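Local coordinates for protein IclR transcriptional regulator (Thermotoga maritima, PDB 1MKM) that probably binds DNA through a winged helix-turn-helix domain and regulates transcription as an IclR-family repressor, with a metal-binding C-terminal domain, at residues V188-V202 with V215-I229. Sequence-based numbering, arbitrary orientation.
Sequences VDNEENEIGIMCVGV and VSISGVARKFTEEKI
Phe224 lays one ring face over the Met198–Cys199 backbone, with Met198 CB 4.1 Å from the ring centroid in a CH-pi contact and Val200 CG2 at the ring edge, 3.9 Å from Phe224 CD2. Bent at chi3 (55°), the flexible Met198 chain brings CE back to within 3.4 Å of Phe224 CB, while SD rests on Ala221, small enough to admit the sulfur. Beneath this apolar layer, strands 197-202 and 215-220 pair antiparallel in a hairpin of the GAF-like C-terminal domain; Met198 N bonds to Gly219 O at 3.1 Å, nearly in line with the carbonyl. Glycine suits position 219, because a CB would crowd Phe224 CE1. Replacing Phe224 by alanine would probably leave Met198 and Val200 without their shared aromatic partner and open a gap next to helix 226-246. The packing thins at its partly exposed margins: Val188 CG1 comes only within 4.4 Å of Ile229 CD1, and elsewhere Glu191 OE1 brushes Ala221 CB. On the other sheet face, Cys199 SG sits 3.8 Å from Ser218 OG, and the Cys199 side chain lies about 3 Å from a bound zinc ion. The apolar face thus seals helix onto sheet, while Cys199, with Asp189 on the adjoining strand, forms part of the zinc site.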
# COMPACT_ATOMS: atom_id res chain seq x y z
N VAL B 188 37.07 14.71 -1.74
CA VAL B 188 36.04 14.89 -2.75
C VAL B 188 36.14 13.77 -3.77
O VAL B 188 37.24 13.44 -4.21
CB VAL B 188 36.20 16.24 -3.49
CG1 VAL B 188 35.21 16.32 -4.63
CG2 VAL B 188 36.01 17.40 -2.52
N ASP B 189 35.00 13.18 -4.13
CA ASP B 189 34.98 12.11 -5.11
C ASP B 189 34.38 12.61 -6.41
O ASP B 189 33.17 12.54 -6.62
CB ASP B 189 34.16 10.91 -4.60
CG ASP B 189 33.79 9.95 -5.72
OD1 ASP B 189 34.55 9.90 -6.71
OD2 ASP B 189 32.77 9.24 -5.63
N ASN B 190 35.23 13.13 -7.28
CA ASN B 190 34.75 13.62 -8.56
C ASN B 190 34.51 12.42 -9.46
O ASN B 190 35.32 12.11 -10.32
CB ASN B 190 35.77 14.56 -9.20
CG ASN B 190 35.26 15.19 -10.48
OD1 ASN B 190 34.26 15.91 -10.48
ND2 ASN B 190 35.94 14.91 -11.59
N GLU B 191 33.39 11.73 -9.23
CA GLU B 191 33.01 10.56 -10.01
C GLU B 191 34.11 9.51 -10.09
O GLU B 191 34.23 8.80 -11.08
CB GLU B 191 32.58 11.00 -11.42
CG GLU B 191 31.07 10.93 -11.63
CD GLU B 191 30.57 11.93 -12.67
OE1 GLU B 191 30.74 13.15 -12.44
OE2 GLU B 191 30.00 11.49 -13.70
N GLU B 192 34.90 9.43 -9.02
CA GLU B 192 36.00 8.47 -8.93
C GLU B 192 35.50 7.09 -8.51
O GLU B 192 36.11 6.08 -8.85
CB GLU B 192 37.04 8.96 -7.90
CG GLU B 192 37.52 10.39 -8.10
CD GLU B 192 38.39 10.87 -6.95
OE1 GLU B 192 39.49 10.32 -6.76
OE2 GLU B 192 37.97 11.81 -6.24
N ASN B 193 34.41 7.05 -7.75
CA ASN B 193 33.86 5.77 -7.31
C ASN B 193 32.76 5.36 -8.27
O ASN B 193 32.85 4.32 -8.92
CB ASN B 193 33.33 5.87 -5.87
CG ASN B 193 32.81 4.54 -5.34
OD1 ASN B 193 31.70 4.11 -5.66
ND2 ASN B 193 33.61 3.88 -4.51
N GLU B 194 31.71 6.18 -8.36
CA GLU B 194 30.61 5.89 -9.27
C GLU B 194 30.29 7.07 -10.17
O GLU B 194 30.20 8.21 -9.71
CB GLU B 194 29.36 5.47 -8.49
CG GLU B 194 28.99 4.00 -8.70
CD GLU B 194 27.75 3.58 -7.93
OE1 GLU B 194 27.73 3.77 -6.69
OE2 GLU B 194 26.80 3.06 -8.56
N ILE B 195 30.13 6.80 -11.46
CA ILE B 195 29.83 7.85 -12.42
C ILE B 195 28.41 8.40 -12.18
O ILE B 195 27.46 7.65 -11.96
CB ILE B 195 29.99 7.31 -13.88
CG1 ILE B 195 29.30 8.25 -14.87
CG2 ILE B 195 29.49 5.88 -13.97
CD1 ILE B 195 29.32 7.75 -16.31
N GLY B 196 28.30 9.72 -12.22
CA GLY B 196 27.02 10.35 -11.99
C GLY B 196 26.93 10.82 -10.55
O GLY B 196 26.17 11.74 -10.24
N ILE B 197 27.74 10.20 -9.68
CA ILE B 197 27.78 10.51 -8.25
C ILE B 197 29.09 11.16 -7.78
O ILE B 197 30.18 10.73 -8.16
CB ILE B 197 27.56 9.21 -7.38
CG1 ILE B 197 26.07 8.98 -7.06
CG2 ILE B 197 28.30 9.32 -6.07
CD1 ILE B 197 25.17 8.86 -8.23
N MET B 198 28.98 12.18 -6.93
CA MET B 198 30.14 12.86 -6.34
C MET B 198 29.89 12.88 -4.84
O MET B 198 28.74 12.81 -4.41
CB MET B 198 30.28 14.29 -6.88
CG MET B 198 30.79 14.37 -8.30
SD MET B 198 30.80 16.04 -8.96
CE MET B 198 31.78 16.89 -7.72
N CYS B 199 30.94 12.99 -4.04
CA CYS B 199 30.77 13.00 -2.59
C CYS B 199 31.76 13.95 -1.91
O CYS B 199 32.68 14.46 -2.54
CB CYS B 199 31.01 11.59 -2.03
SG CYS B 199 30.30 10.25 -3.01
N VAL B 200 31.54 14.19 -0.63
CA VAL B 200 32.43 15.01 0.17
C VAL B 200 32.55 14.26 1.49
O VAL B 200 31.54 13.86 2.07
CB VAL B 200 31.85 16.43 0.42
CG1 VAL B 200 32.69 17.14 1.45
CG2 VAL B 200 31.84 17.23 -0.87
N GLY B 201 33.78 14.04 1.95
CA GLY B 201 33.95 13.30 3.18
C GLY B 201 34.98 13.85 4.15
O GLY B 201 35.92 14.54 3.76
N VAL B 202 34.78 13.53 5.42
CA VAL B 202 35.63 13.95 6.53
C VAL B 202 35.82 12.74 7.46
O VAL B 202 34.92 11.90 7.57
CB VAL B 202 34.97 15.10 7.32
CG1 VAL B 202 35.84 15.53 8.48
CG2 VAL B 202 34.69 16.26 6.40
N VAL B 215 32.58 9.75 7.27
CA VAL B 215 31.24 10.29 7.10
C VAL B 215 31.29 11.06 5.80
O VAL B 215 32.28 11.75 5.51
CB VAL B 215 30.88 11.27 8.24
CG1 VAL B 215 30.90 10.55 9.55
CG2 VAL B 215 31.88 12.41 8.28
N SER B 216 30.25 10.95 4.98
CA SER B 216 30.26 11.69 3.73
C SER B 216 28.86 12.02 3.24
O SER B 216 27.87 11.42 3.68
CB SER B 216 31.03 10.92 2.66
OG SER B 216 30.45 9.68 2.36
N ILE B 217 28.78 13.01 2.36
CA ILE B 217 27.51 13.42 1.78
C ILE B 217 27.57 12.91 0.36
O ILE B 217 28.59 13.06 -0.31
CB ILE B 217 27.34 14.95 1.78
CG1 ILE B 217 27.02 15.42 3.21
CG2 ILE B 217 26.29 15.35 0.79
CD1 ILE B 217 26.97 16.95 3.36
N SER B 218 26.48 12.32 -0.12
CA SER B 218 26.49 11.77 -1.46
C SER B 218 25.30 12.21 -2.29
O SER B 218 24.19 12.30 -1.80
CB SER B 218 26.55 10.24 -1.38
OG SER B 218 27.53 9.85 -0.41
N GLY B 219 25.54 12.48 -3.57
CA GLY B 219 24.46 12.88 -4.43
C GLY B 219 24.88 12.94 -5.88
O GLY B 219 26.01 12.59 -6.22
N VAL B 220 23.98 13.38 -6.75
CA VAL B 220 24.32 13.48 -8.15
C VAL B 220 25.35 14.59 -8.35
O VAL B 220 25.36 15.59 -7.63
CB VAL B 220 23.09 13.77 -9.01
CG1 VAL B 220 23.49 13.81 -10.48
CG2 VAL B 220 22.04 12.70 -8.79
N ALA B 221 26.22 14.37 -9.33
CA ALA B 221 27.30 15.29 -9.67
C ALA B 221 26.87 16.74 -9.81
O ALA B 221 27.53 17.64 -9.27
CB ALA B 221 27.98 14.82 -10.94
N ARG B 222 25.77 16.96 -10.52
CA ARG B 222 25.25 18.31 -10.76
C ARG B 222 25.28 19.22 -9.53
O ARG B 222 25.69 20.38 -9.61
CB ARG B 222 23.81 18.25 -11.28
CG ARG B 222 23.61 17.43 -12.53
CD ARG B 222 22.24 17.72 -13.13
NE ARG B 222 21.84 16.73 -14.13
CZ ARG B 222 20.73 16.82 -14.85
NH1 ARG B 222 19.90 17.84 -14.68
NH2 ARG B 222 20.42 15.87 -15.73
N LYS B 223 24.84 18.70 -8.39
CA LYS B 223 24.78 19.49 -7.16
C LYS B 223 26.09 19.99 -6.56
O LYS B 223 26.15 21.08 -6.00
CB LYS B 223 24.01 18.70 -6.09
CG LYS B 223 22.50 18.57 -6.35
CD LYS B 223 21.84 17.74 -5.25
CE LYS B 223 20.37 17.47 -5.56
NZ LYS B 223 19.73 16.58 -4.54
N PHE B 224 27.15 19.20 -6.67
CA PHE B 224 28.43 19.57 -6.07
C PHE B 224 29.21 20.68 -6.77
O PHE B 224 30.11 20.43 -7.57
CB PHE B 224 29.29 18.31 -5.90
CG PHE B 224 28.68 17.28 -4.97
CD1 PHE B 224 27.53 16.58 -5.35
CD2 PHE B 224 29.20 17.08 -3.70
CE1 PHE B 224 26.91 15.69 -4.47
CE2 PHE B 224 28.59 16.19 -2.81
CZ PHE B 224 27.45 15.50 -3.20
N THR B 225 28.84 21.92 -6.44
CA THR B 225 29.50 23.11 -6.99
C THR B 225 30.55 23.53 -5.97
O THR B 225 30.58 23.00 -4.85
CB THR B 225 28.51 24.30 -7.18
OG1 THR B 225 27.84 24.58 -5.94
CG2 THR B 225 27.48 24.01 -8.26
N GLU B 226 31.40 24.47 -6.35
CA GLU B 226 32.46 24.96 -5.46
C GLU B 226 31.87 25.34 -4.11
O GLU B 226 32.38 24.93 -3.05
CB GLU B 226 33.15 26.19 -6.07
CG GLU B 226 33.50 26.10 -7.56
CD GLU B 226 34.68 25.19 -7.86
OE1 GLU B 226 35.76 25.38 -7.25
OE2 GLU B 226 34.54 24.29 -8.72
N GLU B 227 30.80 26.13 -4.14
CA GLU B 227 30.12 26.58 -2.93
C GLU B 227 29.37 25.45 -2.25
O GLU B 227 29.38 25.35 -1.02
CB GLU B 227 29.15 27.72 -3.24
CG GLU B 227 28.43 27.58 -4.56
CD GLU B 227 29.26 28.12 -5.72
OE1 GLU B 227 29.42 29.36 -5.80
OE2 GLU B 227 29.77 27.32 -6.53
N LYS B 228 28.71 24.60 -3.03
CA LYS B 228 27.98 23.50 -2.43
C LYS B 228 29.01 22.69 -1.65
O LYS B 228 28.87 22.49 -0.45
CB LYS B 228 27.31 22.64 -3.50
CG LYS B 228 25.90 22.18 -3.14
CD LYS B 228 25.00 23.36 -2.80
CE LYS B 228 23.55 22.92 -2.62
NZ LYS B 228 22.64 24.06 -2.31
N ILE B 229 30.07 22.26 -2.34
CA ILE B 229 31.14 21.51 -1.69
C ILE B 229 31.53 22.14 -0.36
O ILE B 229 31.53 21.47 0.67
CB ILE B 229 32.39 21.43 -2.59
CG1 ILE B 229 32.16 20.38 -3.68
CG2 ILE B 229 33.61 21.13 -1.76
CD1 ILE B 229 33.28 20.25 -4.68